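Local coordinates for hemopexin fold protein CP4 (Vigna unguiculata, PDB 3OYO) that is a seed protein of the hemopexin fold whose function is not established, and which holds a calcium ion in the channel of a four-bladed beta-propeller, at residues A73-F76 with S81-I84; H67-E72 with K126-Y131; T112-S117 with K137-A142. All blocks are in the same frame, centred on the assembly; numbering follows the deposited sequence.

Contact 1 of 3, residues A73-F76 with S81-I84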
loop_
_atom_site.group_PDB
_atom_site.type_symbol
_atom_site.label_atom_id
_atom_site.label_comp_id
_atom_site.label_asym_id
_atom_site.label_seq_id
_atom_site.Cartn_x
_atom_site.Cartn_y
_atom_site.Cartn_z
ATOM N N ALA A 73 0.934 -7.249 -8.589
ATOM C CA ALA A 73 0.434 -6.404 -7.511
ATOM C C ALA A 73 -1.051 -6.109 -7.740
ATOM O O ALA A 73 -1.501 -6.147 -8.874
ATOM C CB ALA A 73 1.249 -5.075 -7.466
ATOM N N TYR A 74 -1.793 -5.856 -6.663
ATOM C CA TYR A 74 -3.183 -5.443 -6.748
ATOM C C TYR A 74 -3.183 -3.898 -6.610
ATOM O O TYR A 74 -2.455 -3.369 -5.788
ATOM C CB TYR A 74 -4.041 -6.106 -5.618
ATOM C CG TYR A 74 -4.723 -7.359 -6.080
ATOM C CD1 TYR A 74 -5.832 -7.284 -6.939
ATOM C CD2 TYR A 74 -4.257 -8.621 -5.696
ATOM C CE1 TYR A 74 -6.433 -8.442 -7.412
ATOM C CE2 TYR A 74 -4.859 -9.777 -6.183
ATOM C CZ TYR A 74 -5.938 -9.661 -7.044
ATOM O OH TYR A 74 -6.579 -10.784 -7.545
ATOM N N VAL A 75 -3.958 -3.200 -7.439
ATOM C CA VAL A 75 -4.060 -1.745 -7.330
ATOM C C VAL A 75 -5.530 -1.354 -7.226
ATOM O O VAL A 75 -6.433 -2.043 -7.718
ATOM C CB VAL A 75 -3.336 -0.999 -8.523
ATOM C CG1 VAL A 75 -1.857 -1.284 -8.518
ATOM C CG2 VAL A 75 -3.935 -1.448 -9.857
ATOM N N PHE A 76 -5.776 -0.226 -6.598
ATOM C CA PHE A 76 -7.155 0.245 -6.403
ATOM C C PHE A 76 -7.311 1.724 -6.700
ATOM O O PHE A 76 -6.338 2.452 -6.761
ATOM C CB PHE A 76 -7.622 -0.030 -4.977
ATOM C CG PHE A 76 -7.551 -1.505 -4.584
ATOM C CD1 PHE A 76 -8.667 -2.311 -4.607
ATOM C CD2 PHE A 76 -6.315 -2.068 -4.198
ATOM C CE1 PHE A 76 -8.565 -3.671 -4.211
ATOM C CE2 PHE A 76 -6.222 -3.390 -3.821
ATOM C CZ PHE A 76 -7.345 -4.184 -3.848
ATOM N N SER A 81 -10.687 -2.050 -8.884
ATOM C CA SER A 81 -9.474 -2.880 -8.676
ATOM C C SER A 81 -8.894 -3.495 -9.974
ATOM O O SER A 81 -9.594 -3.709 -10.982
ATOM C CB SER A 81 -9.754 -3.978 -7.623
ATOM O OG SER A 81 -8.560 -4.681 -7.263
ATOM N N ALA A 82 -7.593 -3.756 -9.964
ATOM C CA ALA A 82 -6.983 -4.502 -11.057
ATOM C C ALA A 82 -5.830 -5.306 -10.483
ATOM O O ALA A 82 -5.183 -4.880 -9.505
ATOM C CB ALA A 82 -6.489 -3.562 -12.200
ATOM N N TYR A 83 -5.616 -6.499 -11.051
ATOM C CA TYR A 83 -4.431 -7.278 -10.738
ATOM C C TYR A 83 -3.552 -6.988 -11.930
ATOM O O TYR A 83 -4.012 -7.034 -13.065
ATOM C CB TYR A 83 -4.777 -8.769 -10.602
ATOM C CG TYR A 83 -3.670 -9.574 -9.940
ATOM C CD1 TYR A 83 -3.021 -9.090 -8.811
ATOM C CD2 TYR A 83 -3.262 -10.802 -10.453
ATOM C CE1 TYR A 83 -2.002 -9.795 -8.197
ATOM C CE2 TYR A 83 -2.208 -11.529 -9.842
ATOM C CZ TYR A 83 -1.573 -11.008 -8.720
ATOM O OH TYR A 83 -0.530 -11.707 -8.095
ATOM N N ILE A 84 -2.296 -6.641 -11.674
ATOM C CA ILE A 84 -1.375 -6.198 -12.727
ATOM C C ILE A 84 -0.005 -6.897 -12.650
ATOM O O ILE A 84 0.371 -7.466 -11.620
ATOM C CB ILE A 84 -1.170 -4.668 -12.667
ATOM C CG1 ILE A 84 -0.361 -4.264 -11.425
ATOM C CG2 ILE A 84 -2.545 -3.962 -12.710
ATOM C CD1 ILE A 84 0.113 -2.814 -11.434
#
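Y74 lies across from Y83 and F76 from S81 as non-hydrogen-bonded pairs of two antiparallel strands, 73-76 and 81-84, whose axes come within 4.8 Å at 155°. A73 with I84 and V75 with A82 are the hydrogen-bonded pairs between them. The bond from V75 N to A82 O is the shortest of the four, 2.9 Å and nearly straight, while A73 N reaches I84 O from a direction tilted out of the carbonyl plane. On the face carrying the tyrosines, the Y74 and Y83 rings form an offset stack with centroids 4.3 Å apart and planes at 30°. With CG anti to the backbone N (chi1 -165°), the Y83 ring is laid over one face of the Y74 ring, Y83 CD1 above its centre and 3.3 Å from Y74 CE2. Further along this face S81 OG lies 3.2 Å from F76 CE1 and makes a weak hydrogen bond to V75 O. On the opposite face, which carries A73, V75, A82 and I84, V75 CG1 packs on I84 CD1 at 3.8 Å, the two side chains crossing at about a right angle. M105 of helix 102-105 touches both Y74 and S81, and Y83 OH hydrogen-bonds to E72 and T68. The pair is a beta hairpin, strands 72-77 and 80-85, of the kind that forms the middle of each four-stranded blade in a hemopexin propeller.

Contact 2 of 3, residues H67-E72 with K126-Y131; sequences HTEASE and KGKEVY
E69 and K128 meet through a salt bridge between two loops of neighbouring blades of the hemopexin beta-propeller. Each loop joins the first two strands of its blade and holds a type II' beta turn, E69 to E72 in one and K126 to E129 in the other. The two side chains run obliquely to one another and touch at their charged ends, with K128 NZ 2.9 Å from E69 OE1. The ammonium comes to the syn side of that oxygen but stands 30° out of the carboxylate plane. E69 puts CG between its backbone N and carbonyl carbon (chi1 60°), then runs out extended toward the other loop; K128 instead bends at chi2 and chi3, and this curved chain brings NZ to the carboxylate. Y143 OH hydrogen-bonds to the same OE1, so this oxygen has two polar partners, and the K128 chain also packs on Y143, D144 and R123. R123 of strand 120-123 also links the loops, its NE bonded to T68 O and its NH1 to G127 O. Both turns are closed by backbone bonds, E72 N to E69 O at 2.9 Å and E129 N to K126 O at 3.0 Å. One bond back from the ammonium, K128 CE lies 3.5 Å from E69 OE1.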
loop_
_atom_site.group_PDB
_atom_site.type_symbol
_atom_site.label_atom_id
_atom_site.label_comp_id
_atom_site.label_asym_id
_atom_site.label_seq_id
_atom_site.Cartn_x
_atom_site.Cartn_y
_atom_site.Cartn_z
ATOM N N HIS A 67 1.679 -5.489 -2.758
ATOM C CA HIS A 67 2.515 -6.436 -3.463
ATOM C C HIS A 67 1.964 -7.827 -3.185
ATOM O O HIS A 67 1.540 -8.137 -2.038
ATOM C CB HIS A 67 3.953 -6.289 -2.915
ATOM C CG HIS A 67 4.855 -7.437 -3.217
ATOM N ND1 HIS A 67 4.759 -8.649 -2.568
ATOM C CD2 HIS A 67 5.909 -7.544 -4.061
ATOM C CE1 HIS A 67 5.686 -9.465 -3.023
ATOM N NE2 HIS A 67 6.402 -8.819 -3.927
ATOM N N THR A 68 1.998 -8.688 -4.193
ATOM C CA THR A 68 1.581 -10.102 -3.991
ATOM C C THR A 68 2.779 -11.030 -4.131
ATOM O O THR A 68 3.296 -11.541 -3.133
ATOM C CB THR A 68 0.503 -10.542 -5.007
ATOM O OG1 THR A 68 1.007 -10.343 -6.345
ATOM C CG2 THR A 68 -0.819 -9.802 -4.777
ATOM N N GLU A 69 3.197 -11.271 -5.371
ATOM C CA GLU A 69 4.364 -12.110 -5.645
ATOM C C GLU A 69 4.979 -11.766 -6.993
ATOM O O GLU A 69 4.326 -11.186 -7.851
ATOM C CB GLU A 69 4.001 -13.606 -5.596
ATOM C CG GLU A 69 2.953 -14.051 -6.579
ATOM C CD GLU A 69 2.353 -15.421 -6.207
ATOM O OE1 GLU A 69 1.926 -15.626 -5.027
ATOM O OE2 GLU A 69 2.295 -16.285 -7.108
ATOM N N ALA A 70 6.237 -12.161 -7.184
ATOM C CA ALA A 70 6.930 -11.895 -8.455
ATOM C C ALA A 70 6.805 -10.412 -8.734
ATOM O O ALA A 70 7.059 -9.600 -7.842
ATOM C CB ALA A 70 6.336 -12.765 -9.613
ATOM N N SER A 71 6.419 -10.059 -9.962
ATOM C CA SER A 71 6.191 -8.657 -10.354
ATOM C C SER A 71 4.703 -8.397 -10.544
ATOM O O SER A 71 4.292 -7.685 -11.446
ATOM C CB SER A 71 6.991 -8.340 -11.613
ATOM O OG SER A 71 8.363 -8.344 -11.251
ATOM N N GLU A 72 3.897 -8.967 -9.652
ATOM C CA GLU A 72 2.458 -8.796 -9.662
ATOM C C GLU A 72 2.005 -8.010 -8.438
ATOM O O GLU A 72 2.632 -8.079 -7.378
ATOM C CB GLU A 72 1.769 -10.167 -9.723
ATOM C CG GLU A 72 1.961 -10.901 -11.046
ATOM C CD GLU A 72 1.459 -12.341 -11.002
ATOM O OE1 GLU A 72 0.849 -12.745 -10.002
ATOM O OE2 GLU A 72 1.685 -13.078 -11.967
ATOM N N LYS A 126 3.049 -13.965 6.269
ATOM C CA LYS A 126 2.447 -15.294 6.380
ATOM C C LYS A 126 1.623 -15.649 5.129
ATOM O O LYS A 126 0.880 -14.815 4.602
ATOM C CB LYS A 126 1.589 -15.386 7.634
ATOM C CG LYS A 126 0.949 -16.747 7.817
ATOM C CD LYS A 126 -0.111 -16.758 8.887
ATOM C CE LYS A 126 0.457 -16.784 10.288
ATOM N NZ LYS A 126 -0.580 -16.994 11.374
ATOM N N GLY A 127 1.806 -16.893 4.665
ATOM C CA GLY A 127 1.138 -17.431 3.493
ATOM C C GLY A 127 0.974 -16.367 2.411
ATOM O O GLY A 127 1.959 -15.763 1.968
ATOM N N LYS A 128 -0.275 -16.163 1.987
ATOM C CA LYS A 128 -0.646 -15.194 0.965
ATOM C C LYS A 128 -1.529 -14.098 1.602
ATOM O O LYS A 128 -2.320 -13.481 0.909
ATOM C CB LYS A 128 -1.431 -15.842 -0.174
ATOM C CG LYS A 128 -0.820 -17.077 -0.748
ATOM C CD LYS A 128 0.535 -16.821 -1.397
ATOM C CE LYS A 128 0.712 -17.782 -2.548
ATOM N NZ LYS A 128 2.133 -17.702 -2.990
ATOM N N GLU A 129 -1.361 -13.859 2.898
ATOM C CA GLU A 129 -2.171 -12.903 3.631
ATOM C C GLU A 129 -1.822 -11.444 3.334
ATOM O O GLU A 129 -0.662 -11.086 3.104
ATOM C CB GLU A 129 -2.130 -13.201 5.140
ATOM C CG GLU A 129 -2.270 -14.724 5.481
ATOM C CD GLU A 129 -2.791 -14.975 6.892
ATOM O OE1 GLU A 129 -2.521 -14.140 7.788
ATOM O OE2 GLU A 129 -3.462 -16.006 7.100
ATOM N N VAL A 130 -2.844 -10.601 3.359
ATOM C CA VAL A 130 -2.670 -9.180 3.140
ATOM C C VAL A 130 -3.615 -8.463 4.078
ATOM O O VAL A 130 -4.746 -8.889 4.272
ATOM C CB VAL A 130 -3.007 -8.767 1.693
ATOM C CG1 VAL A 130 -2.923 -7.239 1.528
ATOM C CG2 VAL A 130 -2.094 -9.508 0.665
ATOM N N TYR A 131 -3.128 -7.394 4.687
ATOM C CA TYR A 131 -3.894 -6.572 5.604
ATOM C C TYR A 131 -4.551 -5.453 4.821
ATOM O O TYR A 131 -3.875 -4.689 4.161
ATOM C CB TYR A 131 -2.979 -5.965 6.661
ATOM C CG TYR A 131 -2.455 -6.929 7.683
ATOM C CD1 TYR A 131 -3.160 -7.181 8.867
ATOM C CD2 TYR A 131 -1.246 -7.593 7.474
ATOM C CE1 TYR A 131 -2.668 -8.066 9.830
ATOM C CE2 TYR A 131 -0.743 -8.500 8.431
ATOM C CZ TYR A 131 -1.466 -8.729 9.601
ATOM O OH TYR A 131 -0.962 -9.628 10.527
#

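Contact 3 of 3, residues T112-S117 with K137-A142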
loop_
_atom_site.group_PDB
_atom_site.type_symbol
_atom_site.label_atom_id
_atom_site.label_comp_id
_atom_site.label_asym_id
_atom_site.label_seq_id
_atom_site.Cartn_x
_atom_site.Cartn_y
_atom_site.Cartn_z
ATOM N N THR A 112 -19.505 -4.718 2.474
ATOM C CA THR A 112 -18.704 -4.325 3.626
ATOM C C THR A 112 -18.231 -2.905 3.376
ATOM O O THR A 112 -18.431 -2.349 2.286
ATOM C CB THR A 112 -17.432 -5.256 3.863
ATOM O OG1 THR A 112 -16.499 -5.111 2.761
ATOM C CG2 THR A 112 -17.835 -6.694 3.997
ATOM N N VAL A 113 -17.570 -2.337 4.369
ATOM C CA VAL A 113 -16.960 -1.036 4.218
ATOM C C VAL A 113 -15.838 -1.000 3.203
ATOM O O VAL A 113 -15.453 0.072 2.772
ATOM C CB VAL A 113 -16.483 -0.468 5.567
ATOM C CG1 VAL A 113 -17.698 -0.249 6.436
ATOM C CG2 VAL A 113 -15.462 -1.421 6.261
ATOM N N PHE A 114 -15.299 -2.177 2.861
ATOM C CA PHE A 114 -14.226 -2.304 1.875
ATOM C C PHE A 114 -14.730 -2.235 0.443
ATOM O O PHE A 114 -13.988 -1.902 -0.461
ATOM C CB PHE A 114 -13.484 -3.609 2.110
ATOM C CG PHE A 114 -12.801 -3.698 3.451
ATOM C CD1 PHE A 114 -11.489 -3.147 3.642
ATOM C CD2 PHE A 114 -13.431 -4.352 4.525
ATOM C CE1 PHE A 114 -10.845 -3.257 4.896
ATOM C CE2 PHE A 114 -12.807 -4.465 5.776
ATOM C CZ PHE A 114 -11.511 -3.912 5.966
ATOM N N GLU A 115 -15.998 -2.582 0.224
ATOM C CA GLU A 115 -16.569 -2.621 -1.124
ATOM C C GLU A 115 -16.370 -1.301 -1.893
ATOM O O GLU A 115 -15.939 -1.321 -3.029
ATOM C CB GLU A 115 -18.062 -2.931 -1.035
ATOM C CG GLU A 115 -18.807 -2.674 -2.310
ATOM C CD GLU A 115 -20.159 -3.335 -2.320
ATOM O OE1 GLU A 115 -20.767 -3.411 -1.271
ATOM O OE2 GLU A 115 -20.610 -3.779 -3.383
ATOM N N ASP A 116 -16.693 -0.163 -1.258
ATOM C CA ASP A 116 -16.654 1.160 -1.931
ATOM C C ASP A 116 -15.269 1.776 -2.142
ATOM O O ASP A 116 -15.098 2.647 -3.004
ATOM C CB ASP A 116 -17.604 2.149 -1.257
ATOM C CG ASP A 116 -19.066 1.749 -1.427
ATOM O OD1 ASP A 116 -19.469 1.318 -2.547
ATOM O OD2 ASP A 116 -19.815 1.849 -0.429
ATOM N N SER A 117 -14.289 1.304 -1.368
ATOM C CA SER A 117 -12.904 1.742 -1.459
ATOM C C SER A 117 -12.123 1.157 -0.276
ATOM O O SER A 117 -12.694 0.763 0.741
ATOM C CB SER A 117 -12.786 3.279 -1.433
ATOM O OG SER A 117 -13.040 3.798 -0.115
ATOM N N LYS A 137 -11.189 0.271 10.687
ATOM C CA LYS A 137 -11.306 -1.177 10.562
ATOM C C LYS A 137 -10.186 -1.755 9.711
ATOM O O LYS A 137 -9.618 -1.069 8.871
ATOM C CB LYS A 137 -12.681 -1.535 9.929
ATOM C CG LYS A 137 -13.916 -1.232 10.762
ATOM C CD LYS A 137 -13.896 -2.093 12.029
ATOM C CE LYS A 137 -15.227 -2.143 12.832
ATOM N NZ LYS A 137 -15.723 -0.778 13.189
ATOM N N TYR A 138 -9.883 -3.036 9.914
ATOM C CA TYR A 138 -8.953 -3.791 9.080
ATOM C C TYR A 138 -9.430 -5.232 9.025
ATOM O O TYR A 138 -10.278 -5.651 9.836
ATOM C CB TYR A 138 -7.519 -3.748 9.602
ATOM C CG TYR A 138 -7.276 -4.657 10.765
ATOM C CD1 TYR A 138 -7.513 -4.224 12.078
ATOM C CD2 TYR A 138 -6.821 -5.936 10.568
ATOM C CE1 TYR A 138 -7.300 -5.073 13.155
ATOM C CE2 TYR A 138 -6.618 -6.790 11.629
ATOM C CZ TYR A 138 -6.867 -6.348 12.913
ATOM O OH TYR A 138 -6.657 -7.211 13.933
ATOM N N VAL A 139 -8.936 -5.980 8.030
ATOM C CA VAL A 139 -9.216 -7.380 7.911
ATOM C C VAL A 139 -8.073 -7.991 7.072
ATOM O O VAL A 139 -7.522 -7.318 6.193
ATOM C CB VAL A 139 -10.577 -7.619 7.171
ATOM C CG1 VAL A 139 -10.411 -7.397 5.663
ATOM C CG2 VAL A 139 -11.127 -8.974 7.473
ATOM N N ARG A 140 -7.744 -9.259 7.347
ATOM C CA ARG A 140 -6.772 -9.972 6.541
ATOM C C ARG A 140 -7.489 -10.753 5.470
ATOM O O ARG A 140 -8.587 -11.240 5.682
ATOM C CB ARG A 140 -5.912 -10.897 7.396
ATOM C CG ARG A 140 -5.111 -10.179 8.433
ATOM C CD ARG A 140 -5.168 -10.896 9.759
ATOM N NE ARG A 140 -4.689 -12.269 9.655
ATOM C CZ ARG A 140 -5.051 -13.288 10.453
ATOM N NH1 ARG A 140 -5.905 -13.145 11.448
ATOM N NH2 ARG A 140 -4.550 -14.475 10.230
ATOM N N ILE A 141 -6.881 -10.816 4.294
ATOM C CA ILE A 141 -7.387 -11.603 3.179
ATOM C C ILE A 141 -6.236 -12.401 2.574
ATOM O O ILE A 141 -5.125 -11.916 2.556
ATOM C CB ILE A 141 -8.081 -10.685 2.091
ATOM C CG1 ILE A 141 -8.768 -11.552 1.042
ATOM C CG2 ILE A 141 -7.130 -9.665 1.457
ATOM C CD1 ILE A 141 -9.647 -10.744 0.087
ATOM N N ALA A 142 -6.500 -13.630 2.089
ATOM C CA ALA A 142 -5.522 -14.412 1.335
ATOM C C ALA A 142 -5.797 -14.141 -0.119
ATOM O O ALA A 142 -6.891 -14.446 -0.608
ATOM C CB ALA A 142 -5.661 -15.945 1.646
#
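In a blade of the hemopexin beta-propeller, the loop leading into the first strand packs against the third: F114, in 112-117, points its ring at strand 137-142 and meets V139. F114 CZ lies 3.7 Å from V139 CG1, and this methyl makes an off-centre CH-pi contact with the ring, 4.1 Å from its centroid and 30° off the normal. V139 CG1 occupies the position between the backbone N and the carbonyl carbon (chi1 76°), which turns it to the phenyl group. The same end of the ring meets the strand backbone at its edge, where F114 CZ is 3.9 Å from Y138 C. No hydrogen bond spans the two segments, so apolar packing carries the contact. The loop itself is shaped by an ST turn in which F114 N donates to T112 OG1 over 3.2 Å; that oxygen also lies in the plane of the F114 ring, at its edge. E115 N also bonds to T112 O. Outside the pair, F114 packs on L109 of the preceding loop and on L132 and K134 of strand 129-134. The loop of F114 runs between helix 102-105 and strand 120-123; its ring meets the second and third strands of the blade, and V139 continues the packing to I152 of the fourth, strand 147-154.

In the fold
Contacts 1 and 3 are buried, whereas contact 2 lies at the surface. Contact 1 pairs neighbouring strands through backbone bonds and stacked rings; contact 3 sets a loop against a strand by packing of a ring on a side chain and backbone, with no hydrogen bond across, and contact 2 joins loops of adjacent blades by charge. Contacts 1 and 2 meet at the hydroxyl of Y83. Contacts 2 and 3 share a sheet: strands 129-134 and 137-142 are neighbours, joined by V130 N to I141 O and the E129-R140 salt bridge. Contacts 1 and 3 do not touch, their nearest atoms being about 7 Å apart.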